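Local atomic coordinates of biogenic amine-binding protein (Rhodnius prolixus, PDB entry 4GE1), a protein that binds biogenic amines such as serotonin and norepinephrine in a lipocalin barrel, probably sequestering them from the host while the insect feeds on blood. Residues Asn18-Ser23 with Ile56-Ser61; Leu47-Ala52 with Lys186-Ser191. All blocks are in the same frame, centred on the assembly; numbering follows the deposited sequence.

Interaction 1: Asn18-Ser23 with Ile56-Ser61; sequences NFFTGS and IKEVFS. With TSS (2-(1H-indol-3-yl)ethanamine), chain E.
Ile56 lays its CG2 methyl over one face of the Phe20 ring, a CH-pi contact with the carbon 3.9 Å from the ring centroid and 22° off the normal. The methyl sits toward the rim, nearest Phe20 CD2 at 3.7 Å; a branched aliphatic residue suits the place because, with CG1 beside the backbone N (chi1 -68°), the CG2 branch is turned onto the ring. The opposite face of Phe20 is covered by CD1 of Phe19, so the ring is held between two apolar groups.

The polar neighbour comes from the side. Glu58 OE1 lies in the plane of the Phe20 ring, 3.8 Å from CE2, with carboxylate and ring turned 86° apart. The weakly positive rim probably tolerates a carboxylate oxygen there. Hydrogen bonds satisfy this buried acid, OE1 with His48 ND1 and OE2 with Tyr89 OH.

The ligand meets the strand farther along. Tryptamine N1 stands 3.0 Å above the centre of the Phe60 ring, as in a cation-pi contact if the amine is protonated; the ligand is hydrogen-bonded to Asp73 OD2 and Gln139 OE1.

Segment 18-23 links the end of helix 16-19 to the start of strand 23-31 of the lipocalin barrel, while strand 55-64 runs between strands 43-50 and 69-78.

Interaction 2: Leu47-Ala52 with Lys186-Ser191; sequences LHQKTA and KLLKQS
Leu188 reaches from the helix onto the outer surface of the strand and settles between Leu47 and Gln49, two residues whose side chains leave the same side of the sheet. The tight part is made by its CD1 methyl, which lies 3.6 Å from Gln49 CG and 3.7 Å from the backbone oxygen Leu47 O. Leu188 CG is anti to its own backbone N (chi1 -172°), which extends the forked end toward the strand. Leucine suits the position because its two methyls can each touch both neighbours: CD2 meets Leu47 CD2 at 4.0 Å, the two side chains crossing at about a right angle.

Gln49 contributes both CG and its amide, OE1 being 3.7 Å from Leu188 CD2, in van der Waals contact. A glutamine fits here, since its CG methylene can pack on the leucine while the polar amide suits a partly exposed border.

Beyond Leu47, His48, Gln49 and Leu188 the contact loosens. Lys189 is exposed and its chain leads away from the strand.

Helix 181-189 thus packs on the outside of the barrel across strands 43-50 and 55-64, where Val59 also touches Leu188 and Lys57 NZ is hydrogen-bonded to Leu188 O.

In the fold
From the N terminus, the chain passes through 18-23, enters the barrel wall as strand 23-31 and returns in strand 43-50; strand 55-64 then brings 56-61 back against 18-23, closing interaction 1 over 32 intervening residues. Interaction 2 starts within that loop, at 47-52, and closes only near the C terminus, after 133 more residues carrying the remaining barrel strands and helix 150-159. The two contacts therefore cross. Strands 43-50 and 55-64 join them directly: Val59 N is 2.8 Å from Leu47 O, a probable hydrogen bond. Interaction 1 ties the N-terminal segment to the barrel's inner side; interaction 2 fixes the C-terminal helix outside.

Interaction 1: Asn18-Ser23 with Ile56-Ser61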
loop_
_atom_site.group_PDB
_atom_site.type_symbol
_atom_site.label_atom_id
_atom_site.label_comp_id
_atom_site.label_asym_id
_atom_site.label_seq_id
_atom_site.Cartn_x
_atom_site.Cartn_y
_atom_site.Cartn_z
ATOM N N ASN A 18 -5.986 8.115 12.855
ATOM C CA ASN A 18 -4.763 7.496 13.364
ATOM C C ASN A 18 -4.027 6.665 12.320
ATOM O O ASN A 18 -2.875 6.282 12.521
ATOM C CB ASN A 18 -5.068 6.599 14.567
ATOM C CG ASN A 18 -5.485 7.383 15.797
ATOM O OD1 ASN A 18 -5.163 8.562 15.941
ATOM N ND2 ASN A 18 -6.198 6.721 16.701
ATOM N N PHE A 19 -4.694 6.358 11.216
ATOM C CA PHE A 19 -4.069 5.511 10.211
ATOM C C PHE A 19 -3.448 6.329 9.084
ATOM O O PHE A 19 -2.278 6.142 8.741
ATOM C CB PHE A 19 -5.057 4.485 9.649
ATOM C CG PHE A 19 -4.408 3.442 8.771
ATOM C CD1 PHE A 19 -4.330 3.620 7.400
ATOM C CD2 PHE A 19 -3.872 2.283 9.322
ATOM C CE1 PHE A 19 -3.731 2.657 6.589
ATOM C CE2 PHE A 19 -3.277 1.325 8.522
ATOM C CZ PHE A 19 -3.204 1.513 7.154
ATOM N N PHE A 20 -4.236 7.230 8.510
ATOM C CA PHE A 20 -3.772 8.022 7.376
ATOM C C PHE A 20 -2.947 9.240 7.809
ATOM O O PHE A 20 -3.323 10.392 7.572
ATOM C CB PHE A 20 -4.951 8.441 6.505
ATOM C CG PHE A 20 -5.673 7.288 5.873
ATOM C CD1 PHE A 20 -6.936 6.919 6.314
ATOM C CD2 PHE A 20 -5.078 6.561 4.850
ATOM C CE1 PHE A 20 -7.606 5.857 5.731
ATOM C CE2 PHE A 20 -5.738 5.497 4.261
ATOM C CZ PHE A 20 -7.009 5.143 4.700
ATOM N N THR A 21 -1.819 8.967 8.452
ATOM C CA THR A 21 -0.861 10.006 8.790
ATOM C C THR A 21 0.530 9.392 8.807
ATOM O O THR A 21 0.684 8.208 9.094
ATOM C CB THR A 21 -1.160 10.646 10.152
ATOM O OG1 THR A 21 -0.166 11.635 10.436
ATOM C CG2 THR A 21 -1.138 9.600 11.249
ATOM N N GLY A 22 1.539 10.197 8.491
ATOM C CA GLY A 22 2.897 9.696 8.425
ATOM C C GLY A 22 3.071 8.772 7.232
ATOM O O GLY A 22 2.447 8.972 6.190
ATOM N N SER A 23 3.900 7.747 7.394
ATOM C CA SER A 23 4.278 6.890 6.273
ATOM C C SER A 23 4.367 5.406 6.644
ATOM O O SER A 23 4.357 5.043 7.827
ATOM C CB SER A 23 5.619 7.351 5.700
ATOM O OG SER A 23 6.628 7.254 6.688
ATOM N N ILE A 56 -8.531 11.675 1.108
ATOM C CA ILE A 56 -7.371 10.871 1.485
ATOM C C ILE A 56 -6.438 10.767 0.288
ATOM O O ILE A 56 -6.877 10.537 -0.835
ATOM C CB ILE A 56 -7.770 9.471 2.012
ATOM C CG1 ILE A 56 -8.491 9.594 3.357
ATOM C CG2 ILE A 56 -6.546 8.584 2.179
ATOM C CD1 ILE A 56 -9.958 9.829 3.226
ATOM N N LYS A 57 -5.148 10.954 0.526
ATOM C CA LYS A 57 -4.184 10.987 -0.560
ATOM C C LYS A 57 -3.003 10.138 -0.160
ATOM O O LYS A 57 -2.511 10.269 0.954
ATOM C CB LYS A 57 -3.738 12.430 -0.815
ATOM C CG LYS A 57 -2.771 12.595 -1.979
ATOM C CD LYS A 57 -2.720 14.059 -2.399
ATOM C CE LYS A 57 -1.836 14.282 -3.607
ATOM N NZ LYS A 57 -1.844 15.731 -3.983
ATOM N N GLU A 58 -2.559 9.248 -1.048
ATOM C CA GLU A 58 -1.479 8.328 -0.703
ATOM C C GLU A 58 -0.459 8.253 -1.830
ATOM O O GLU A 58 -0.796 7.878 -2.951
ATOM C CB GLU A 58 -2.030 6.933 -0.398
ATOM C CG GLU A 58 -3.296 6.927 0.453
ATOM C CD GLU A 58 -3.757 5.520 0.807
ATOM O OE1 GLU A 58 -3.071 4.852 1.611
ATOM O OE2 GLU A 58 -4.803 5.086 0.278
ATOM N N VAL A 59 0.780 8.627 -1.526
ATOM C CA VAL A 59 1.811 8.717 -2.549
ATOM C C VAL A 59 2.870 7.647 -2.352
ATOM O O VAL A 59 3.459 7.546 -1.272
ATOM C CB VAL A 59 2.478 10.100 -2.559
ATOM C CG1 VAL A 59 3.625 10.122 -3.554
ATOM C CG2 VAL A 59 1.456 11.180 -2.904
ATOM N N PHE A 60 3.099 6.850 -3.397
ATOM C CA PHE A 60 4.013 5.709 -3.316
ATOM C C PHE A 60 5.315 5.944 -4.084
ATOM O O PHE A 60 5.304 6.425 -5.215
ATOM C CB PHE A 60 3.344 4.438 -3.858
ATOM C CG PHE A 60 2.102 4.013 -3.098
ATOM C CD1 PHE A 60 0.878 4.602 -3.359
ATOM C CD2 PHE A 60 2.158 2.993 -2.158
ATOM C CE1 PHE A 60 -0.267 4.203 -2.676
ATOM C CE2 PHE A 60 1.013 2.588 -1.465
ATOM C CZ PHE A 60 -0.193 3.193 -1.724
ATOM N N SER A 61 6.432 5.609 -3.447
ATOM C CA SER A 61 7.718 5.517 -4.121
ATOM C C SER A 61 8.118 4.037 -4.224
ATOM O O SER A 61 8.339 3.374 -3.210
ATOM C CB SER A 61 8.778 6.313 -3.344
ATOM O OG SER A 61 10.093 5.949 -3.718
HETATM N N1 TSS E . 0.707 1.462 -4.588
HETATM C CA TSS E . -0.152 0.455 -5.163
HETATM C CB TSS E . -0.357 -0.798 -4.371
HETATM C CG TSS E . -0.454 -0.674 -2.883
HETATM C CD1 TSS E . 0.483 -1.107 -1.955
HETATM N NE1 TSS E . 0.034 -0.834 -0.712
HETATM C CE2 TSS E . -1.194 -0.209 -0.796
HETATM C CD2 TSS E . -1.521 -0.102 -2.124
HETATM C CZ2 TSS E . -2.073 0.290 0.204
HETATM C CH2 TSS E . -3.280 0.879 -0.162
HETATM C CZ3 TSS E . -3.613 0.986 -1.514
HETATM C CE3 TSS E . -2.743 0.501 -2.498
#

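Interaction 2: Leu47-Ala52 with Lys186-Ser191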
loop_
_atom_site.group_PDB
_atom_site.type_symbol
_atom_site.label_atom_id
_atom_site.label_comp_id
_atom_site.label_asym_id
_atom_site.label_seq_id
_atom_site.Cartn_x
_atom_site.Cartn_y
_atom_site.Cartn_z
ATOM N N LEU A 47 3.573 7.732 1.613
ATOM C CA LEU A 47 3.248 8.839 2.495
ATOM C C LEU A 47 1.781 9.177 2.304
ATOM O O LEU A 47 1.312 9.309 1.177
ATOM C CB LEU A 47 4.113 10.050 2.118
ATOM C CG LEU A 47 4.276 11.190 3.117
ATOM C CD1 LEU A 47 5.051 10.696 4.322
ATOM C CD2 LEU A 47 4.992 12.366 2.463
ATOM N N HIS A 48 1.037 9.337 3.387
ATOM C CA HIS A 48 -0.367 9.663 3.185
ATOM C C HIS A 48 -1.001 10.607 4.203
ATOM O O HIS A 48 -0.472 10.834 5.289
ATOM C CB HIS A 48 -1.219 8.396 2.945
ATOM C CG HIS A 48 -1.178 7.399 4.061
ATOM N ND1 HIS A 48 -1.668 6.116 3.931
ATOM C CD2 HIS A 48 -0.717 7.502 5.331
ATOM C CE1 HIS A 48 -1.508 5.469 5.071
ATOM N NE2 HIS A 48 -0.933 6.285 5.935
ATOM N N GLN A 49 -2.135 11.179 3.816
ATOM C CA GLN A 49 -2.814 12.148 4.661
ATOM C C GLN A 49 -4.315 12.113 4.438
ATOM O O GLN A 49 -4.792 11.710 3.376
ATOM C CB GLN A 49 -2.305 13.557 4.360
ATOM C CG GLN A 49 -2.283 13.854 2.867
ATOM C CD GLN A 49 -2.251 15.335 2.527
ATOM O OE1 GLN A 49 -1.522 16.126 3.140
ATOM N NE2 GLN A 49 -3.039 15.716 1.525
ATOM N N LYS A 50 -5.042 12.540 5.462
ATOM C CA LYS A 50 -6.461 12.804 5.373
ATOM C C LYS A 50 -6.659 14.273 5.762
ATOM O O LYS A 50 -6.316 14.675 6.876
ATOM C CB LYS A 50 -7.228 11.900 6.345
ATOM C CG LYS A 50 -8.739 12.154 6.365
ATOM C CD LYS A 50 -9.444 11.337 7.450
ATOM C CE LYS A 50 -9.850 12.206 8.649
ATOM N NZ LYS A 50 -10.881 13.236 8.321
ATOM N N THR A 51 -7.197 15.078 4.850
ATOM C CA THR A 51 -7.450 16.483 5.165
ATOM C C THR A 51 -8.901 16.731 5.579
ATOM O O THR A 51 -9.760 15.854 5.444
ATOM C CB THR A 51 -7.046 17.427 4.010
ATOM O OG1 THR A 51 -7.626 16.973 2.785
ATOM C CG2 THR A 51 -5.517 17.484 3.866
ATOM N N ALA A 52 -9.168 17.932 6.079
ATOM C CA ALA A 52 -10.468 18.238 6.660
ATOM C C ALA A 52 -11.591 18.183 5.627
ATOM O O ALA A 52 -12.749 17.922 5.963
ATOM C CB ALA A 52 -10.435 19.598 7.348
ATOM N N LYS A 186 6.802 16.228 -2.198
ATOM C CA LYS A 186 6.383 17.110 -3.275
ATOM C C LYS A 186 5.042 16.710 -3.911
ATOM O O LYS A 186 4.164 17.553 -4.107
ATOM C CB LYS A 186 7.478 17.164 -4.339
ATOM C CG LYS A 186 7.284 18.223 -5.400
ATOM C CD LYS A 186 8.410 18.150 -6.419
ATOM C CE LYS A 186 8.377 16.820 -7.161
ATOM N NZ LYS A 186 7.161 16.691 -8.001
ATOM N N LEU A 187 4.882 15.433 -4.249
ATOM C CA LEU A 187 3.646 15.007 -4.902
ATOM C C LEU A 187 2.456 15.084 -3.945
ATOM O O LEU A 187 1.331 15.388 -4.351
ATOM C CB LEU A 187 3.792 13.604 -5.515
ATOM C CG LEU A 187 4.666 13.529 -6.775
ATOM C CD1 LEU A 187 4.753 12.118 -7.307
ATOM C CD2 LEU A 187 4.132 14.464 -7.847
ATOM N N LEU A 188 2.710 14.833 -2.667
ATOM C CA LEU A 188 1.653 14.898 -1.674
ATOM C C LEU A 188 1.047 16.301 -1.609
ATOM O O LEU A 188 -0.165 16.459 -1.423
ATOM C CB LEU A 188 2.179 14.487 -0.300
ATOM C CG LEU A 188 1.119 14.325 0.791
ATOM C CD1 LEU A 188 0.499 12.936 0.731
ATOM C CD2 LEU A 188 1.728 14.577 2.162
ATOM N N LYS A 189 1.887 17.317 -1.768
ATOM C CA LYS A 189 1.419 18.698 -1.678
ATOM C C LYS A 189 0.928 19.241 -3.029
ATOM O O LYS A 189 0.126 20.170 -3.080
ATOM C CB LYS A 189 2.499 19.598 -1.069
ATOM C CG LYS A 189 2.014 21.002 -0.741
ATOM C CD LYS A 189 2.750 21.590 0.453
ATOM C CE LYS A 189 4.248 21.680 0.204
ATOM N NZ LYS A 189 4.958 22.333 1.342
ATOM N N GLN A 190 1.401 18.635 -4.114
ATOM C CA GLN A 190 1.021 19.023 -5.473
ATOM C C GLN A 190 -0.479 18.890 -5.743
ATOM O O GLN A 190 -1.125 17.957 -5.263
ATOM C CB GLN A 190 1.786 18.158 -6.474
ATOM C CG GLN A 190 1.625 18.569 -7.926
ATOM C CD GLN A 190 2.843 18.200 -8.747
ATOM O OE1 GLN A 190 3.977 18.447 -8.330
ATOM N NE2 GLN A 190 2.620 17.589 -9.909
ATOM N N SER A 191 -1.026 19.814 -6.532
ATOM C CA SER A 191 -2.443 19.759 -6.888
ATOM C C SER A 191 -2.709 18.824 -8.071
ATOM O O SER A 191 -1.965 18.829 -9.046
ATOM C CB SER A 191 -2.990 21.155 -7.204
ATOM O OG SER A 191 -4.360 21.074 -7.569
#